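Local coordinates for putative exported protein (Bacteroides fragilis, PDB 4RAA), which is of unknown function but folds as a six-bladed beta-propeller, and is probably exported from the cytoplasm, at residues 258-270 with 307-319. Sequence-based numbering, arbitrary orientation.
Sequences CVEETERDLFVCY and YFSIGSVDDYHVA
His-317 lays one face of its imidazole on the ring of Phe-267, a face-to-face stack with centroids 3.6 Å apart and planes at 12°. At the imidazole edge, in its plane, sit Asp-265 OD1 and the carbonyl oxygen of Glu-260. His-317 NE2 donates to Asp-265 OD1 over 2.8 Å, nearly straight at 168°, while His-317 CE1 lies 3.5 Å from Glu-260 O. The phenyl of Phe-267 in turn points its edge at the face of Phe-308, offset and close to perpendicular, and Ala-319 CB lies over one face of Phe-308. Obliquely to that same ring comes Cys-269, its SG 3.6 Å from Phe-308 CD1.

In the propeller these are two neighbouring blades meeting: the inner hairpin of the 254-292 sheet packs against strands 312-313 and 316-321, which share a sheet with strands 25-31 and 354-360 from the two ends of the chain.

Asp-265 OD1 takes two hydrogen bonds from opposite faces of its carboxylate, His-317 NE2 on one and Thr-262 OG1 at 2.6 Å on the other; OD2 accepts from Ile-360 N, so the group is gripped at both oxygens. In the conformer described, one of two modelled, Glu-260 CG stands anti to the backbone N (chi1 180°) beside His-317 ND1, and a bend at chi2 turns the carboxylate toward Ser-312, whose OG probably donates to Glu-260 OE2 at 3.1 Å from above the carboxylate plane. Farther along, at the type I' turn 313-316, Thr-262 CG2 rests 3.6 Å from Asp-315 O, and the Asp-315 carboxylate reaches across to the CB of Glu-263.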
ATOM      1  N   CYS A 258       7.132 -10.713 -30.081  1.00 29.62           N
ATOM      2  CA  CYS A 258       7.591  -9.743 -29.076  0.50 29.26           C
ATOM      3  C   CYS A 258       8.346  -8.634 -29.805  1.00 29.68           C
ATOM      4  O   CYS A 258       8.904  -8.861 -30.870  1.00 31.31           O
ATOM      5  CB  CYS A 258       8.452 -10.409 -27.993  0.50 28.53           C
ATOM      6  SG  CYS A 258      10.149 -10.802 -28.450  0.50 28.49           S
ATOM      7  N   VAL A 259       8.334  -7.434 -29.235  1.00 29.79           N
ATOM      8  CA  VAL A 259       9.002  -6.269 -29.827  1.00 30.52           C
ATOM      9  C   VAL A 259       9.885  -5.577 -28.788  1.00 30.34           C
ATOM     10  O   VAL A 259       9.476  -5.390 -27.621  1.00 29.67           O
ATOM     11  CB  VAL A 259       8.002  -5.203 -30.370  1.00 31.24           C
ATOM     12  CG1 VAL A 259       8.748  -4.031 -31.022  1.00 31.76           C
ATOM     13  CG2 VAL A 259       7.010  -5.814 -31.358  1.00 31.98           C
ATOM     14  N   GLU A 260      11.095  -5.245 -29.243  1.00 30.72           N
ATOM     15  CA  GLU A 260      12.043  -4.457 -28.450  0.50 31.21           C
ATOM     16  C   GLU A 260      12.475  -3.302 -29.349  1.00 31.69           C
ATOM     17  O   GLU A 260      12.828  -3.487 -30.514  1.00 32.34           O
ATOM     18  CB  GLU A 260      13.224  -5.276 -27.925  0.50 31.31           C
ATOM     19  CG  GLU A 260      14.222  -4.455 -27.097  0.50 32.29           C
ATOM     20  CD  GLU A 260      13.577  -3.535 -26.051  0.50 32.46           C
ATOM     21  OE1 GLU A 260      12.567  -3.923 -25.410  0.50 32.54           O
ATOM     22  OE2 GLU A 260      14.103  -2.417 -25.848  0.50 32.76           O
ATOM     23  N   GLU A 261      12.402  -2.091 -28.807  1.00 31.96           N
ATOM     24  CA  GLU A 261      12.725  -0.883 -29.565  1.00 32.53           C
ATOM     25  C   GLU A 261      13.826  -0.077 -28.872  1.00 33.22           C
ATOM     26  O   GLU A 261      13.925  -0.090 -27.645  1.00 32.53           O
ATOM     27  CB  GLU A 261      11.447  -0.043 -29.742  1.00 32.58           C
ATOM     28  CG  GLU A 261      11.527   0.964 -30.890  1.00 33.32           C
ATOM     29  CD  GLU A 261      10.267   1.798 -31.104  1.00 33.35           C
ATOM     30  OE1 GLU A 261       9.150   1.428 -30.677  1.00 33.84           O
ATOM     31  OE2 GLU A 261      10.395   2.858 -31.746  1.00 33.64           O
ATOM     32  N   THR A 262      14.676   0.568 -29.679  1.00 35.03           N
ATOM     33  CA  THR A 262      15.739   1.479 -29.208  1.00 36.95           C
ATOM     34  C   THR A 262      15.604   2.772 -30.032  1.00 40.08           C
ATOM     35  O   THR A 262      14.631   2.917 -30.772  1.00 39.59           O
ATOM     36  CB  THR A 262      17.163   0.869 -29.350  1.00 36.75           C
ATOM     37  OG1 THR A 262      17.529   0.758 -30.729  1.00 36.93           O
ATOM     38  CG2 THR A 262      17.256  -0.498 -28.682  1.00 35.71           C
ATOM     39  N   GLU A 263      16.551   3.703 -29.888  1.00 45.49           N
ATOM     40  CA  GLU A 263      16.554   4.954 -30.673  1.00 50.68           C
ATOM     41  C   GLU A 263      16.885   4.729 -32.142  1.00 49.07           C
ATOM     42  O   GLU A 263      16.371   5.447 -32.989  1.00 50.23           O
ATOM     43  CB  GLU A 263      17.559   5.981 -30.111  1.00 56.83           C
ATOM     44  CG  GLU A 263      17.278   6.474 -28.691  1.00 62.39           C
ATOM     45  CD  GLU A 263      15.974   7.263 -28.537  1.00 68.98           C
ATOM     46  OE1 GLU A 263      15.425   7.780 -29.539  1.00 71.64           O
ATOM     47  OE2 GLU A 263      15.496   7.384 -27.386  1.00 74.48           O
ATOM     48  N   ARG A 264      17.726   3.736 -32.429  1.00 48.26           N
ATOM     49  CA  ARG A 264      18.224   3.461 -33.787  1.00 50.35           C
ATOM     50  C   ARG A 264      17.552   2.305 -34.543  1.00 49.35           C
ATOM     51  O   ARG A 264      17.490   2.348 -35.778  1.00 51.22           O
ATOM     52  CB  ARG A 264      19.749   3.224 -33.748  1.00 53.59           C
ATOM     53  CG  ARG A 264      20.223   1.995 -32.970  1.00 55.64           C
ATOM     54  CD  ARG A 264      21.715   1.766 -33.134  1.00 59.57           C
ATOM     55  NE  ARG A 264      22.537   2.761 -32.443  1.00 61.89           N
ATOM     56  CZ  ARG A 264      23.873   2.817 -32.479  1.00 65.14           C
ATOM     57  NH1 ARG A 264      24.594   1.939 -33.189  1.00 70.09           N
ATOM     58  NH2 ARG A 264      24.507   3.771 -31.800  1.00 66.96           N
ATOM     59  N   ASP A 265      17.083   1.283 -33.818  1.00 45.98           N
ATOM     60  CA  ASP A 265      16.484   0.089 -34.425  1.00 43.59           C
ATOM     61  C   ASP A 265      15.261  -0.471 -33.688  1.00 42.70           C
ATOM     62  O   ASP A 265      14.851   0.046 -32.643  1.00 45.85           O
ATOM     63  CB  ASP A 265      17.569  -0.990 -34.594  1.00 43.73           C
ATOM     64  CG  ASP A 265      18.108  -1.536 -33.272  1.00 42.03           C
ATOM     65  OD1 ASP A 265      17.445  -1.410 -32.221  1.00 40.64           O
ATOM     66  OD2 ASP A 265      19.211  -2.133 -33.298  1.00 40.97           O
ATOM     67  N   LEU A 266      14.695  -1.534 -34.255  1.00 40.36           N
ATOM     68  CA  LEU A 266      13.522  -2.200 -33.710  1.00 37.42           C
ATOM     69  C   LEU A 266      13.537  -3.671 -34.157  1.00 35.26           C
ATOM     70  O   LEU A 266      13.486  -3.954 -35.352  1.00 34.68           O
ATOM     71  CB  LEU A 266      12.278  -1.447 -34.199  1.00 37.45           C
ATOM     72  CG  LEU A 266      10.850  -1.813 -33.777  1.00 36.71           C
ATOM     73  CD1 LEU A 266       9.924  -0.636 -34.060  1.00 37.71           C
ATOM     74  CD2 LEU A 266      10.334  -3.073 -34.462  1.00 37.64           C
ATOM     75  N   PHE A 267      13.642  -4.580 -33.185  1.00 34.13           N
ATOM     76  CA  PHE A 267      13.697  -6.041 -33.415  1.00 34.11           C
ATOM     77  C   PHE A 267      12.339  -6.642 -33.092  1.00 34.04           C
ATOM     78  O   PHE A 267      11.723  -6.274 -32.078  1.00 33.54           O
ATOM     79  CB  PHE A 267      14.736  -6.707 -32.506  1.00 33.11           C
ATOM     80  CG  PHE A 267      16.175  -6.537 -32.935  1.00 33.56           C
ATOM     81  CD1 PHE A 267      16.633  -5.448 -33.693  1.00 34.44           C
ATOM     82  CD2 PHE A 267      17.120  -7.449 -32.465  1.00 33.86           C
ATOM     83  CE1 PHE A 267      17.976  -5.337 -34.036  1.00 35.27           C
ATOM     84  CE2 PHE A 267      18.466  -7.326 -32.792  1.00 34.70           C
ATOM     85  CZ  PHE A 267      18.895  -6.270 -33.581  1.00 34.78           C
ATOM     86  N   VAL A 268      11.897  -7.576 -33.935  1.00 34.47           N
ATOM     87  CA  VAL A 268      10.608  -8.248 -33.779  1.00 34.73           C
ATOM     88  C   VAL A 268      10.806  -9.764 -33.848  1.00 36.16           C
ATOM     89  O   VAL A 268      10.994 -10.307 -34.934  1.00 36.95           O
ATOM     90  CB  VAL A 268       9.592  -7.814 -34.874  1.00 35.18           C
ATOM     91  CG1 VAL A 268       8.182  -8.269 -34.503  1.00 34.66           C
ATOM     92  CG2 VAL A 268       9.614  -6.303 -35.082  1.00 36.96           C
ATOM     93  N   CYS A 269      10.808 -10.440 -32.700  1.00 37.46           N
ATOM     94  CA  CYS A 269      10.858 -11.908 -32.686  1.00 40.05           C
ATOM     95  C   CYS A 269       9.431 -12.375 -32.799  1.00 38.50           C
ATOM     96  O   CYS A 269       8.539 -11.736 -32.245  1.00 39.16           O
ATOM     97  CB  CYS A 269      11.470 -12.469 -31.418  1.00 42.66           C
ATOM     98  SG  CYS A 269      13.184 -11.989 -31.228  1.00 50.84           S
ATOM     99  N   TYR A 270       9.222 -13.461 -33.535  1.00 37.55           N
ATOM    100  CA  TYR A 270       7.897 -14.048 -33.713  1.00 37.69           C
ATOM    101  C   TYR A 270       7.947 -15.537 -34.083  1.00 39.58           C
ATOM    102  O   TYR A 270       9.018 -16.071 -34.364  1.00 39.13           O
ATOM    103  CB  TYR A 270       7.081 -13.239 -34.740  1.00 37.23           C
ATOM    104  CG  TYR A 270       7.625 -13.218 -36.150  1.00 36.91           C
ATOM    105  CD1 TYR A 270       8.562 -12.264 -36.551  1.00 36.35           C
ATOM    106  CD2 TYR A 270       7.180 -14.144 -37.106  1.00 38.13           C
ATOM    107  CE1 TYR A 270       9.062 -12.244 -37.858  1.00 37.02           C
ATOM    108  CE2 TYR A 270       7.668 -14.130 -38.418  1.00 38.50           C
ATOM    109  CZ  TYR A 270       8.600 -13.174 -38.793  1.00 37.46           C
ATOM    110  OH  TYR A 270       9.072 -13.163 -40.078  1.00 37.04           O
ATOM    111  N   TYR A 307      16.157 -17.254 -27.004  1.00 44.79           N
ATOM    112  CA  TYR A 307      15.271 -16.118 -26.773  1.00 47.20           C
ATOM    113  C   TYR A 307      16.026 -14.811 -26.544  1.00 47.40           C
ATOM    114  O   TYR A 307      17.196 -14.809 -26.144  1.00 47.82           O
ATOM    115  CB  TYR A 307      14.368 -16.388 -25.550  1.00 46.43           C
ATOM    116  CG  TYR A 307      15.119 -16.551 -24.236  1.00 46.89           C
ATOM    117  CD1 TYR A 307      15.773 -17.760 -23.913  1.00 48.05           C
ATOM    118  CD2 TYR A 307      15.170 -15.505 -23.304  1.00 44.93           C
ATOM    119  CE1 TYR A 307      16.464 -17.902 -22.708  1.00 47.96           C
ATOM    120  CE2 TYR A 307      15.852 -15.639 -22.097  1.00 45.29           C
ATOM    121  CZ  TYR A 307      16.496 -16.833 -21.794  1.00 47.16           C
ATOM    122  OH  TYR A 307      17.171 -16.948 -20.591  1.00 47.87           O
ATOM    123  N   PHE A 308      15.327 -13.711 -26.802  1.00 47.63           N
ATOM    124  CA  PHE A 308      15.827 -12.370 -26.523  1.00 47.85           C
ATOM    125  C   PHE A 308      15.229 -11.927 -25.192  1.00 49.83           C
ATOM    126  O   PHE A 308      14.014 -12.052 -24.988  1.00 53.09           O
ATOM    127  CB  PHE A 308      15.476 -11.370 -27.645  1.00 43.72           C
ATOM    128  CG  PHE A 308      16.537 -11.260 -28.698  1.00 41.49           C
ATOM    129  CD1 PHE A 308      16.538 -12.099 -29.812  1.00 42.18           C
ATOM    130  CD2 PHE A 308      17.568 -10.326 -28.561  1.00 40.09           C
ATOM    131  CE1 PHE A 308      17.538 -11.997 -30.780  1.00 41.27           C
ATOM    132  CE2 PHE A 308      18.565 -10.215 -29.522  1.00 40.50           C
ATOM    133  CZ  PHE A 308      18.554 -11.055 -30.632  1.00 41.29           C
ATOM    134  N   SER A 309      16.084 -11.440 -24.285  1.00 50.03           N
ATOM    135  CA  SER A 309      15.624 -10.869 -23.018  1.00 47.85           C
ATOM    136  C   SER A 309      14.883  -9.603 -23.350  1.00 45.56           C
ATOM    137  O   SER A 309      15.240  -8.902 -24.309  1.00 47.26           O
ATOM    138  CB  SER A 309      16.776 -10.478 -22.090  1.00 46.33           C
ATOM    139  OG  SER A 309      17.511 -11.604 -21.710  1.00 48.66           O
ATOM    140  N   ILE A 310      13.856  -9.310 -22.565  1.00 42.51           N
ATOM    141  CA  ILE A 310      13.122  -8.064 -22.737  1.00 43.21           C
ATOM    142  C   ILE A 310      14.023  -6.982 -22.095  1.00 39.45           C
ATOM    143  O   ILE A 310      14.746  -7.265 -21.139  1.00 37.74           O
ATOM    144  CB  ILE A 310      11.662  -8.190 -22.239  1.00 44.63           C
ATOM    145  CG1 ILE A 310      10.944  -9.257 -23.103  1.00 46.65           C
ATOM    146  CG2 ILE A 310      10.946  -6.844 -22.348  1.00 42.56           C
ATOM    147  CD1 ILE A 310       9.692  -9.874 -22.518  1.00 48.37           C
ATOM    148  N   GLY A 311      14.001  -5.779 -22.669  1.00 39.80           N
ATOM    149  CA  GLY A 311      14.890  -4.654 -22.311  1.00 37.41           C
ATOM    150  C   GLY A 311      16.143  -4.555 -23.190  1.00 36.73           C
ATOM    151  O   GLY A 311      16.502  -5.494 -23.914  1.00 36.97           O
ATOM    152  N   SER A 312      16.799  -3.401 -23.116  1.00 36.50           N
ATOM    153  CA  SER A 312      18.040  -3.106 -23.842  1.00 37.25           C
ATOM    154  C   SER A 312      19.023  -2.325 -22.954  1.00 40.24           C
ATOM    155  O   SER A 312      18.651  -1.845 -21.877  1.00 41.01           O
ATOM    156  CB  SER A 312      17.736  -2.359 -25.140  1.00 37.02           C
ATOM    157  OG  SER A 312      16.857  -1.274 -24.925  1.00 36.60           O
ATOM    158  N   VAL A 313      20.277  -2.229 -23.405  1.00 42.64           N
ATOM    159  CA  VAL A 313      21.370  -1.577 -22.654  1.00 44.98           C
ATOM    160  C   VAL A 313      22.206  -0.729 -23.618  1.00 46.14           C
ATOM    161  O   VAL A 313      22.897  -1.290 -24.470  1.00 44.68           O
ATOM    162  CB  VAL A 313      22.274  -2.652 -21.979  1.00 46.86           C
ATOM    163  CG1 VAL A 313      23.430  -2.022 -21.196  1.00 49.47           C
ATOM    164  CG2 VAL A 313      21.451  -3.576 -21.078  1.00 46.37           C
ATOM    165  N   ASP A 314      22.136   0.604 -23.500  1.00 48.08           N
ATOM    166  CA  ASP A 314      22.860   1.537 -24.400  1.00 50.74           C
ATOM    167  C   ASP A 314      22.474   1.195 -25.870  1.00 48.24           C
ATOM    168  O   ASP A 314      23.337   0.992 -26.741  1.00 49.74           O
ATOM    169  CB  ASP A 314      24.386   1.467 -24.109  1.00 54.51           C
ATOM    170  CG  ASP A 314      25.219   2.456 -24.929  1.00 56.42           C
ATOM    171  OD1 ASP A 314      24.718   3.547 -25.292  1.00 56.73           O
ATOM    172  OD2 ASP A 314      26.392   2.117 -25.210  1.00 57.34           O
ATOM    173  N   ASP A 315      21.161   1.058 -26.089  1.00 43.78           N
ATOM    174  CA  ASP A 315      20.569   0.662 -27.373  1.00 42.43           C
ATOM    175  C   ASP A 315      20.995  -0.735 -27.925  1.00 40.76           C
ATOM    176  O   ASP A 315      20.786  -1.007 -29.111  1.00 40.97           O
ATOM    177  CB  ASP A 315      20.750   1.784 -28.423  1.00 44.44           C
ATOM    178  CG  ASP A 315      20.050   3.107 -28.034  1.00 46.71           C
ATOM    179  OD1 ASP A 315      19.158   3.132 -27.158  1.00 44.68           O
ATOM    180  OD2 ASP A 315      20.377   4.142 -28.657  1.00 50.84           O
ATOM    181  N   TYR A 316      21.555  -1.613 -27.078  1.00 39.46           N
ATOM    182  CA  TYR A 316      21.929  -2.995 -27.464  1.00 38.82           C
ATOM    183  C   TYR A 316      20.844  -3.966 -26.986  1.00 36.51           C
ATOM    184  O   TYR A 316      20.413  -3.889 -25.838  1.00 35.69           O
ATOM    185  CB  TYR A 316      23.277  -3.466 -26.871  1.00 39.55           C
ATOM    186  CG  TYR A 316      24.545  -2.945 -27.531  1.00 41.41           C
ATOM    187  CD1 TYR A 316      25.132  -3.632 -28.610  1.00 41.82           C
ATOM    188  CD2 TYR A 316      25.189  -1.794 -27.057  1.00 43.56           C
ATOM    189  CE1 TYR A 316      26.304  -3.172 -29.207  1.00 43.77           C
ATOM    190  CE2 TYR A 316      26.361  -1.323 -27.652  1.00 45.17           C
ATOM    191  CZ  TYR A 316      26.916  -2.014 -28.719  1.00 45.41           C
ATOM    192  OH  TYR A 316      28.067  -1.539 -29.297  1.00 47.32           O
ATOM    193  N   HIS A 317      20.431  -4.877 -27.870  1.00 35.22           N
ATOM    194  CA  HIS A 317      19.461  -5.933 -27.551  1.00 33.44           C
ATOM    195  C   HIS A 317      20.239  -7.025 -26.829  1.00 33.31           C
ATOM    196  O   HIS A 317      21.384  -7.289 -27.199  1.00 34.45           O
ATOM    197  CB  HIS A 317      18.809  -6.475 -28.820  1.00 32.76           C
ATOM    198  CG  HIS A 317      17.997  -5.456 -29.545  1.00 32.47           C
ATOM    199  ND1 HIS A 317      16.623  -5.496 -29.587  1.00 31.52           N
ATOM    200  CD2 HIS A 317      18.362  -4.330 -30.204  1.00 33.36           C
ATOM    201  CE1 HIS A 317      16.178  -4.454 -30.266  1.00 31.76           C
ATOM    202  NE2 HIS A 317      17.210  -3.730 -30.650  1.00 32.52           N
ATOM    203  N   VAL A 318      19.626  -7.642 -25.813  1.00 32.12           N
ATOM    204  CA  VAL A 318      20.276  -8.649 -24.965  1.00 31.88           C
ATOM    205  C   VAL A 318      19.721 -10.036 -25.257  1.00 31.98           C
ATOM    206  O   VAL A 318      18.512 -10.198 -25.378  1.00 32.24           O
ATOM    207  CB  VAL A 318      20.079  -8.336 -23.459  1.00 31.39           C
ATOM    208  CG1 VAL A 318      20.783  -9.380 -22.576  1.00 31.74           C
ATOM    209  CG2 VAL A 318      20.585  -6.932 -23.140  1.00 31.80           C
ATOM    210  N   ALA A 319      20.609 -11.028 -25.336  1.00 32.83           N
ATOM    211  CA  ALA A 319      20.226 -12.431 -25.548  1.00 32.87           C
ATOM    212  C   ALA A 319      21.173 -13.331 -24.749  1.00 33.48           C
ATOM    213  O   ALA A 319      22.342 -13.412 -25.094  1.00 34.48           O
ATOM    214  CB  ALA A 319      20.289 -12.776 -27.023  1.00 33.33           C
TER